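N-ACETYLMURAMOYL-L-ALANINE AMIDASE CwlV (Paenibacillus polymyxa, PDB 1JWQ) is the zinc-binding catalytic domain of a longer protein and probably cleaves the amide bond between N-acetylmuramic acid and L-alanine in peptidoglycan. Local coordinates at residues K27-L31 and R53-T57; K2-I6 and I172-V178. All coordinates share one frame; numbering follows the deposited sequence.

Contact 1 (K27-L31 and R53-T57)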
ATOM      1  N   LYS A  27       2.453   3.671  10.665  1.00 12.16           N
ATOM      2  CA  LYS A  27       3.411   2.588  10.451  1.00 11.76           C
ATOM      3  C   LYS A  27       2.847   1.238  10.866  1.00 12.00           C
ATOM      4  O   LYS A  27       3.137   0.212  10.244  1.00 13.01           O
ATOM      5  CB  LYS A  27       4.719   2.852  11.215  1.00 12.54           C
ATOM      6  CG  LYS A  27       4.588   2.861  12.733  1.00 13.41           C
ATOM      7  CD  LYS A  27       5.963   2.868  13.401  1.00 15.38           C
ATOM      8  CE  LYS A  27       5.850   2.768  14.922  1.00 17.69           C
ATOM      9  NZ  LYS A  27       7.191   2.612  15.579  1.00 16.95           N
ATOM     10  N   THR A  28       2.042   1.248  11.922  1.00 12.27           N
ATOM     11  CA  THR A  28       1.420   0.040  12.451  1.00 11.62           C
ATOM     12  C   THR A  28       0.420  -0.503  11.437  1.00 12.02           C
ATOM     13  O   THR A  28       0.391  -1.701  11.154  1.00 11.77           O
ATOM     14  CB  THR A  28       0.687   0.353  13.770  1.00 12.83           C
ATOM     15  OG1 THR A  28       1.581   1.042  14.652  1.00 13.86           O
ATOM     16  CG2 THR A  28       0.211  -0.928  14.437  1.00 12.87           C
ATOM     17  N   PHE A  29      -0.406   0.390  10.903  1.00 10.37           N
ATOM     18  CA  PHE A  29      -1.393   0.013   9.900  1.00 10.10           C
ATOM     19  C   PHE A  29      -0.705  -0.526   8.646  1.00 10.00           C
ATOM     20  O   PHE A  29      -1.085  -1.571   8.123  1.00 11.23           O
ATOM     21  CB  PHE A  29      -2.248   1.224   9.519  1.00  9.94           C
ATOM     22  CG  PHE A  29      -3.165   0.977   8.348  1.00 11.72           C
ATOM     23  CD1 PHE A  29      -4.336   0.248   8.503  1.00 11.47           C
ATOM     24  CD2 PHE A  29      -2.839   1.459   7.082  1.00 11.77           C
ATOM     25  CE1 PHE A  29      -5.174  -0.001   7.418  1.00 11.71           C
ATOM     26  CE2 PHE A  29      -3.668   1.218   5.991  1.00 11.04           C
ATOM     27  CZ  PHE A  29      -4.841   0.484   6.161  1.00 13.67           C
ATOM     28  N   ASN A  30       0.308   0.191   8.167  1.00  9.44           N
ATOM     29  CA  ASN A  30       1.015  -0.217   6.961  1.00  9.34           C
ATOM     30  C   ASN A  30       1.601  -1.616   7.058  1.00 10.00           C
ATOM     31  O   ASN A  30       1.495  -2.408   6.122  1.00  9.18           O
ATOM     32  CB  ASN A  30       2.128   0.784   6.625  1.00 10.30           C
ATOM     33  CG  ASN A  30       1.587   2.174   6.315  1.00  9.88           C
ATOM     34  OD1 ASN A  30       0.410   2.333   5.986  1.00  9.53           O
ATOM     35  ND2 ASN A  30       2.450   3.184   6.404  1.00  9.42           N
ATOM     36  N   LEU A  31       2.224  -1.921   8.190  1.00 10.86           N
ATOM     37  CA  LEU A  31       2.824  -3.235   8.380  1.00 11.59           C
ATOM     38  C   LEU A  31       1.756  -4.326   8.432  1.00 10.79           C
ATOM     39  O   LEU A  31       1.877  -5.350   7.769  1.00 10.70           O
ATOM     40  CB  LEU A  31       3.648  -3.253   9.666  1.00 12.06           C
ATOM     41  CG  LEU A  31       4.312  -4.593   9.997  1.00 11.51           C
ATOM     42  CD1 LEU A  31       5.268  -4.988   8.877  1.00 12.26           C
ATOM     43  CD2 LEU A  31       5.062  -4.462  11.311  1.00 14.36           C
ATOM     44  N   ARG A  53       9.901  -4.488   4.534  1.00 13.97           N
ATOM     45  CA  ARG A  53       9.989  -4.620   5.983  1.00 14.91           C
ATOM     46  C   ARG A  53       8.849  -5.491   6.490  1.00 15.79           C
ATOM     47  O   ARG A  53       7.699  -5.361   6.055  1.00 14.68           O
ATOM     48  CB  ARG A  53       9.980  -3.252   6.675  1.00 18.21           C
ATOM     49  CG  ARG A  53       8.632  -2.588   6.825  1.00 16.40           C
ATOM     50  CD  ARG A  53       8.786  -1.306   7.637  1.00 15.80           C
ATOM     51  NE  ARG A  53       7.543  -0.545   7.721  1.00 14.91           N
ATOM     52  CZ  ARG A  53       6.691  -0.595   8.739  1.00 15.55           C
ATOM     53  NH1 ARG A  53       6.936  -1.380   9.786  1.00 13.35           N
ATOM     54  NH2 ARG A  53       5.596   0.152   8.715  1.00 12.38           N
ATOM     55  N   SER A  54       9.180  -6.394   7.407  1.00 14.15           N
ATOM     56  CA  SER A  54       8.209  -7.323   7.961  1.00 17.02           C
ATOM     57  C   SER A  54       8.032  -7.111   9.454  1.00 15.52           C
ATOM     58  O   SER A  54       7.316  -7.861  10.110  1.00 16.19           O
ATOM     59  CB  SER A  54       8.668  -8.755   7.694  1.00 19.15           C
ATOM     60  OG  SER A  54       8.944  -8.931   6.314  1.00 22.15           O
ATOM     61  N   ASP A  55       8.698  -6.088   9.976  1.00 16.86           N
ATOM     62  CA  ASP A  55       8.621  -5.746  11.388  1.00 18.00           C
ATOM     63  C   ASP A  55       8.779  -4.237  11.531  1.00 17.81           C
ATOM     64  O   ASP A  55       8.877  -3.518  10.535  1.00 17.75           O
ATOM     65  CB  ASP A  55       9.708  -6.481  12.183  1.00 19.55           C
ATOM     66  CG  ASP A  55      11.108  -6.110  11.744  1.00 22.58           C
ATOM     67  OD1 ASP A  55      12.072  -6.683  12.300  1.00 24.63           O
ATOM     68  OD2 ASP A  55      11.252  -5.250  10.850  1.00 18.89           O
ATOM     69  N   ASP A  56       8.812  -3.755  12.766  1.00 16.84           N
ATOM     70  CA  ASP A  56       8.926  -2.329  12.998  1.00 20.28           C
ATOM     71  C   ASP A  56      10.353  -1.810  12.893  1.00 21.75           C
ATOM     72  O   ASP A  56      10.935  -1.349  13.876  1.00 22.21           O
ATOM     73  CB  ASP A  56       8.330  -1.973  14.358  1.00 20.55           C
ATOM     74  CG  ASP A  56       8.134  -0.486  14.525  1.00 21.94           C
ATOM     75  OD1 ASP A  56       7.859   0.188  13.510  1.00 19.59           O
ATOM     76  OD2 ASP A  56       8.242   0.001  15.668  1.00 21.68           O
ATOM     77  N   THR A  57      10.908  -1.882  11.688  1.00 24.21           N
ATOM     78  CA  THR A  57      12.267  -1.419  11.443  1.00 26.15           C
ATOM     79  C   THR A  57      12.240  -0.188  10.549  1.00 25.70           C
ATOM     80  O   THR A  57      11.312  -0.000   9.763  1.00 24.14           O
ATOM     81  CB  THR A  57      13.117  -2.489  10.733  1.00 28.15           C
ATOM     82  OG1 THR A  57      12.835  -3.778  11.285  1.00 32.81           O
ATOM     83  CG2 THR A  57      14.603  -2.193  10.924  1.00 32.41           C
TER
HETATM   84  O   HOH W   1       5.592  -0.582  12.275  1.00 13.50           O
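Arg53 reaches a helical carbonyl that already accepts a bond: its NH2 donates to Lys27 O at 2.9 Å, while Leu31 N makes the usual helical bond to the same oxygen from the opposite face of the carbonyl plane. The acceptor lies close to the guanidinium plane, 10° out of it, so the arginine comes in edge-on. Its other terminal nitrogen turns back to its own loop, NH1 meeting Asp55 O at 3.0 Å with the donor well above that carbonyl plane. NE bonds to Ala8 O, and NH2 also to Gly9 O. A water accepts from NH1 and donates to Asp56 OD1. Lys27 NZ closes a salt bridge on the syn side of Asp56 OD2, 2.8 Å away, with a weak second bond to OD1; Ala12 holds both partners through its backbone. Leu31 has CG anti to its nitrogen (chi1 179°), which carries its methyls to the loop backbone, CD1 lying 3.5 Å from Ser54 C and CD2 3.7 Å from Asp55 C. A leucine in place of Arg53 would probably leave the Ala8, Gly9 and Asp55 carbonyls short of a donor, Lys27 O with only the helical one of its two, and the loop less firmly tied. Asn30 ND2 donates to the zinc ligand Glu26 and, like Arg53, to Gly9 O beside the zinc ligand His10, consistent with a second-shell brace of this amidase's zinc site.

Contact 2 (K2-I6 and I172-V178)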
ATOM      1  N   LYS A   2       7.112 -14.488 -10.755  1.00 26.33           N
ATOM      2  CA  LYS A   2       7.000 -13.039 -10.802  1.00 23.17           C
ATOM      3  C   LYS A   2       7.216 -12.526  -9.386  1.00 21.41           C
ATOM      4  O   LYS A   2       6.636 -13.044  -8.431  1.00 19.38           O
ATOM      5  CB  LYS A   2       5.628 -12.621 -11.335  1.00 23.93           C
ATOM      6  CG  LYS A   2       5.408 -13.032 -12.785  1.00 24.85           C
ATOM      7  CD  LYS A   2       4.160 -12.410 -13.387  1.00 26.16           C
ATOM      8  CE  LYS A   2       4.048 -12.763 -14.866  1.00 26.74           C
ATOM      9  NZ  LYS A   2       2.900 -12.080 -15.526  1.00 29.58           N
ATOM     10  N   VAL A   3       8.072 -11.519  -9.258  1.00 17.09           N
ATOM     11  CA  VAL A   3       8.399 -10.945  -7.963  1.00 15.40           C
ATOM     12  C   VAL A   3       7.507  -9.762  -7.627  1.00 14.03           C
ATOM     13  O   VAL A   3       7.330  -8.849  -8.432  1.00 12.38           O
ATOM     14  CB  VAL A   3       9.875 -10.502  -7.928  1.00 15.18           C
ATOM     15  CG1 VAL A   3      10.197  -9.838  -6.608  1.00 14.87           C
ATOM     16  CG2 VAL A   3      10.774 -11.711  -8.144  1.00 16.76           C
ATOM     17  N   VAL A   4       6.958  -9.792  -6.419  1.00 13.50           N
ATOM     18  CA  VAL A   4       6.078  -8.736  -5.940  1.00 12.18           C
ATOM     19  C   VAL A   4       6.681  -8.124  -4.685  1.00 11.80           C
ATOM     20  O   VAL A   4       6.900  -8.821  -3.697  1.00 13.00           O
ATOM     21  CB  VAL A   4       4.686  -9.300  -5.580  1.00 13.47           C
ATOM     22  CG1 VAL A   4       3.778  -8.180  -5.068  1.00 13.74           C
ATOM     23  CG2 VAL A   4       4.076  -9.979  -6.791  1.00 13.50           C
ATOM     24  N   VAL A   5       6.960  -6.826  -4.721  1.00 10.31           N
ATOM     25  CA  VAL A   5       7.523  -6.174  -3.548  1.00 10.39           C
ATOM     26  C   VAL A   5       6.448  -5.323  -2.895  1.00  8.53           C
ATOM     27  O   VAL A   5       5.829  -4.483  -3.541  1.00  9.59           O
ATOM     28  CB  VAL A   5       8.748  -5.300  -3.913  1.00 10.09           C
ATOM     29  CG1 VAL A   5       9.183  -4.468  -2.703  1.00 10.32           C
ATOM     30  CG2 VAL A   5       9.897  -6.193  -4.357  1.00 11.99           C
ATOM     31  N   ILE A   6       6.211  -5.586  -1.614  1.00  9.06           N
ATOM     32  CA  ILE A   6       5.219  -4.854  -0.845  1.00  9.92           C
ATOM     33  C   ILE A   6       5.989  -4.025   0.162  1.00 10.55           C
ATOM     34  O   ILE A   6       6.770  -4.552   0.953  1.00 11.26           O
ATOM     35  CB  ILE A   6       4.270  -5.796  -0.092  1.00 10.51           C
ATOM     36  CG1 ILE A   6       3.598  -6.758  -1.076  1.00 10.53           C
ATOM     37  CG2 ILE A   6       3.232  -4.977   0.671  1.00  8.13           C
ATOM     38  CD1 ILE A   6       2.697  -6.093  -2.092  1.00 11.57           C
ATOM     39  N   ILE A 172      -2.883  -7.101  -7.635  1.00 11.64           N
ATOM     40  CA  ILE A 172      -1.586  -7.626  -8.051  1.00 11.83           C
ATOM     41  C   ILE A 172      -1.745  -8.889  -8.886  1.00 11.32           C
ATOM     42  O   ILE A 172      -1.128  -9.035  -9.943  1.00 10.78           O
ATOM     43  CB  ILE A 172      -0.714  -7.944  -6.821  1.00 11.83           C
ATOM     44  CG1 ILE A 172      -0.346  -6.637  -6.113  1.00 11.68           C
ATOM     45  CG2 ILE A 172       0.530  -8.720  -7.241  1.00 10.69           C
ATOM     46  CD1 ILE A 172       0.170  -6.821  -4.696  1.00 10.50           C
ATOM     47  N   THR A 173      -2.581  -9.797  -8.402  1.00 12.38           N
ATOM     48  CA  THR A 173      -2.830 -11.054  -9.091  1.00 12.40           C
ATOM     49  C   THR A 173      -3.423 -10.825 -10.476  1.00 13.50           C
ATOM     50  O   THR A 173      -2.995 -11.441 -11.452  1.00 15.32           O
ATOM     51  CB  THR A 173      -3.789 -11.931  -8.278  1.00 12.38           C
ATOM     52  OG1 THR A 173      -3.218 -12.174  -6.988  1.00 13.52           O
ATOM     53  CG2 THR A 173      -4.028 -13.261  -8.983  1.00 11.37           C
ATOM     54  N   GLU A 174      -4.409  -9.940 -10.558  1.00 12.21           N
ATOM     55  CA  GLU A 174      -5.051  -9.646 -11.831  1.00 13.61           C
ATOM     56  C   GLU A 174      -4.084  -8.985 -12.801  1.00 14.00           C
ATOM     57  O   GLU A 174      -4.018  -9.365 -13.964  1.00 13.58           O
ATOM     58  CB  GLU A 174      -6.265  -8.735 -11.624  1.00 14.86           C
ATOM     59  CG  GLU A 174      -7.425  -9.378 -10.881  1.00 12.63           C
ATOM     60  CD  GLU A 174      -8.208 -10.363 -11.730  1.00 15.21           C
ATOM     61  OE1 GLU A 174      -7.963 -10.436 -12.956  1.00 15.10           O
ATOM     62  OE2 GLU A 174      -9.083 -11.054 -11.169  1.00 15.32           O
ATOM     63  N   TYR A 175      -3.332  -7.998 -12.323  1.00 13.66           N
ATOM     64  CA  TYR A 175      -2.387  -7.301 -13.190  1.00 13.55           C
ATOM     65  C   TYR A 175      -1.300  -8.225 -13.720  1.00 14.14           C
ATOM     66  O   TYR A 175      -0.946  -8.166 -14.899  1.00 15.80           O
ATOM     67  CB  TYR A 175      -1.717  -6.135 -12.459  1.00 13.89           C
ATOM     68  CG  TYR A 175      -0.787  -5.353 -13.363  1.00 13.31           C
ATOM     69  CD1 TYR A 175      -1.293  -4.553 -14.387  1.00 16.72           C
ATOM     70  CD2 TYR A 175       0.599  -5.455 -13.230  1.00 15.09           C
ATOM     71  CE1 TYR A 175      -0.443  -3.872 -15.262  1.00 16.17           C
ATOM     72  CE2 TYR A 175       1.460  -4.780 -14.100  1.00 15.09           C
ATOM     73  CZ  TYR A 175       0.929  -3.991 -15.113  1.00 17.00           C
ATOM     74  OH  TYR A 175       1.769  -3.322 -15.974  1.00 16.20           O
ATOM     75  N   LEU A 176      -0.769  -9.075 -12.847  1.00 13.88           N
ATOM     76  CA  LEU A 176       0.289  -9.997 -13.235  1.00 12.94           C
ATOM     77  C   LEU A 176      -0.249 -11.232 -13.945  1.00 15.53           C
ATOM     78  O   LEU A 176       0.518 -12.079 -14.400  1.00 15.11           O
ATOM     79  CB  LEU A 176       1.106 -10.403 -12.009  1.00 12.86           C
ATOM     80  CG  LEU A 176       1.951  -9.263 -11.432  1.00 12.87           C
ATOM     81  CD1 LEU A 176       2.710  -9.756 -10.207  1.00 11.94           C
ATOM     82  CD2 LEU A 176       2.921  -8.760 -12.500  1.00 14.61           C
ATOM     83  N   ASP A 177      -1.573 -11.320 -14.034  1.00 15.39           N
ATOM     84  CA  ASP A 177      -2.237 -12.426 -14.712  1.00 17.73           C
ATOM     85  C   ASP A 177      -1.735 -13.784 -14.227  1.00 18.22           C
ATOM     86  O   ASP A 177      -1.320 -14.632 -15.018  1.00 19.06           O
ATOM     87  CB  ASP A 177      -2.038 -12.276 -16.226  1.00 20.29           C
ATOM     88  CG  ASP A 177      -2.914 -13.215 -17.034  1.00 23.16           C
ATOM     89  OD1 ASP A 177      -4.050 -13.505 -16.599  1.00 21.23           O
ATOM     90  OD2 ASP A 177      -2.467 -13.646 -18.116  1.00 23.26           O
ATOM     91  N   VAL A 178      -1.774 -13.984 -12.914  1.00 18.56           N
ATOM     92  CA  VAL A 178      -1.338 -15.243 -12.321  1.00 18.49           C
ATOM     93  C   VAL A 178      -2.463 -15.898 -11.523  1.00 19.60           C
ATOM     94  O   VAL A 178      -2.219 -16.543 -10.503  1.00 20.86           O
ATOM     95  CB  VAL A 178      -0.116 -15.042 -11.392  1.00 18.41           C
ATOM     96  CG1 VAL A 178       1.114 -14.696 -12.222  1.00 18.03           C
ATOM     97  CG2 VAL A 178      -0.401 -13.937 -10.378  1.00 16.64           C
TER
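Lys2 reaches across to the last turn of helix 158-176 and ends on Leu176 O. From CB, which points toward the helix, CG stands beside the backbone nitrogen (chi1 -65°), and beyond it the chain is extended. CD is the first atom to touch: it passes Leu176 CB at 3.9 Å and Val178 CG1 at 4.0 Å, the lysine and leucine side chains running past each other in opposite directions. CD and CE both come near Leu176 O, and NZ donates to that oxygen at 2.6 Å, tilted 23° from the carbonyl plane. The chain leaves the helix here through a Schellman motif, in which Asp177 has positive phi and Val178 N bonds back to Thr173 O. The ammonium group thus meets a carbonyl at the negative end of the helix dipole, which probably adds to the attraction.

Deeper in, the contact is apolar. Val4 and Ile172 reach toward each other tip to tip, with 3.8 Å between Val4 CG2 and Ile172 CG2, and the same valine methyl meets Leu176 CD1 at 3.7 Å. Further along the strand, the Ile6 and Ile172 side chains cross obliquely, Ile6 CD1 to Ile172 CD1 at 3.7 Å. Leu41 of helix 26-42 packs on both Val4 and Ile172, while Val75 of the adjoining strand touches Val4 and Leu176. The strand and helix segments run at 145° with their axes 10.9 Å apart, the layered packing of a helix on a mixed sheet in an open alpha-beta-alpha fold.

From the N terminus, the chain enters strand 2-8, most of which waits for its partner in contact 2 until the very end of the domain. It passes on through helix 26-42, where the first turn gives one side of contact 1, and after strand 47-51 the loop at 53-57 comes back to that turn, closing a short loop. The rest of the sheet and the other helices follow before 172-178 returns to 2-6 and closes a loop of 165 intervening residues around the first; the two nest and do not cross. Contact 1 ties a loop to a helix beside the zinc site, contact 2 the last helix to the sheet. Their centres lie about 21 Å apart.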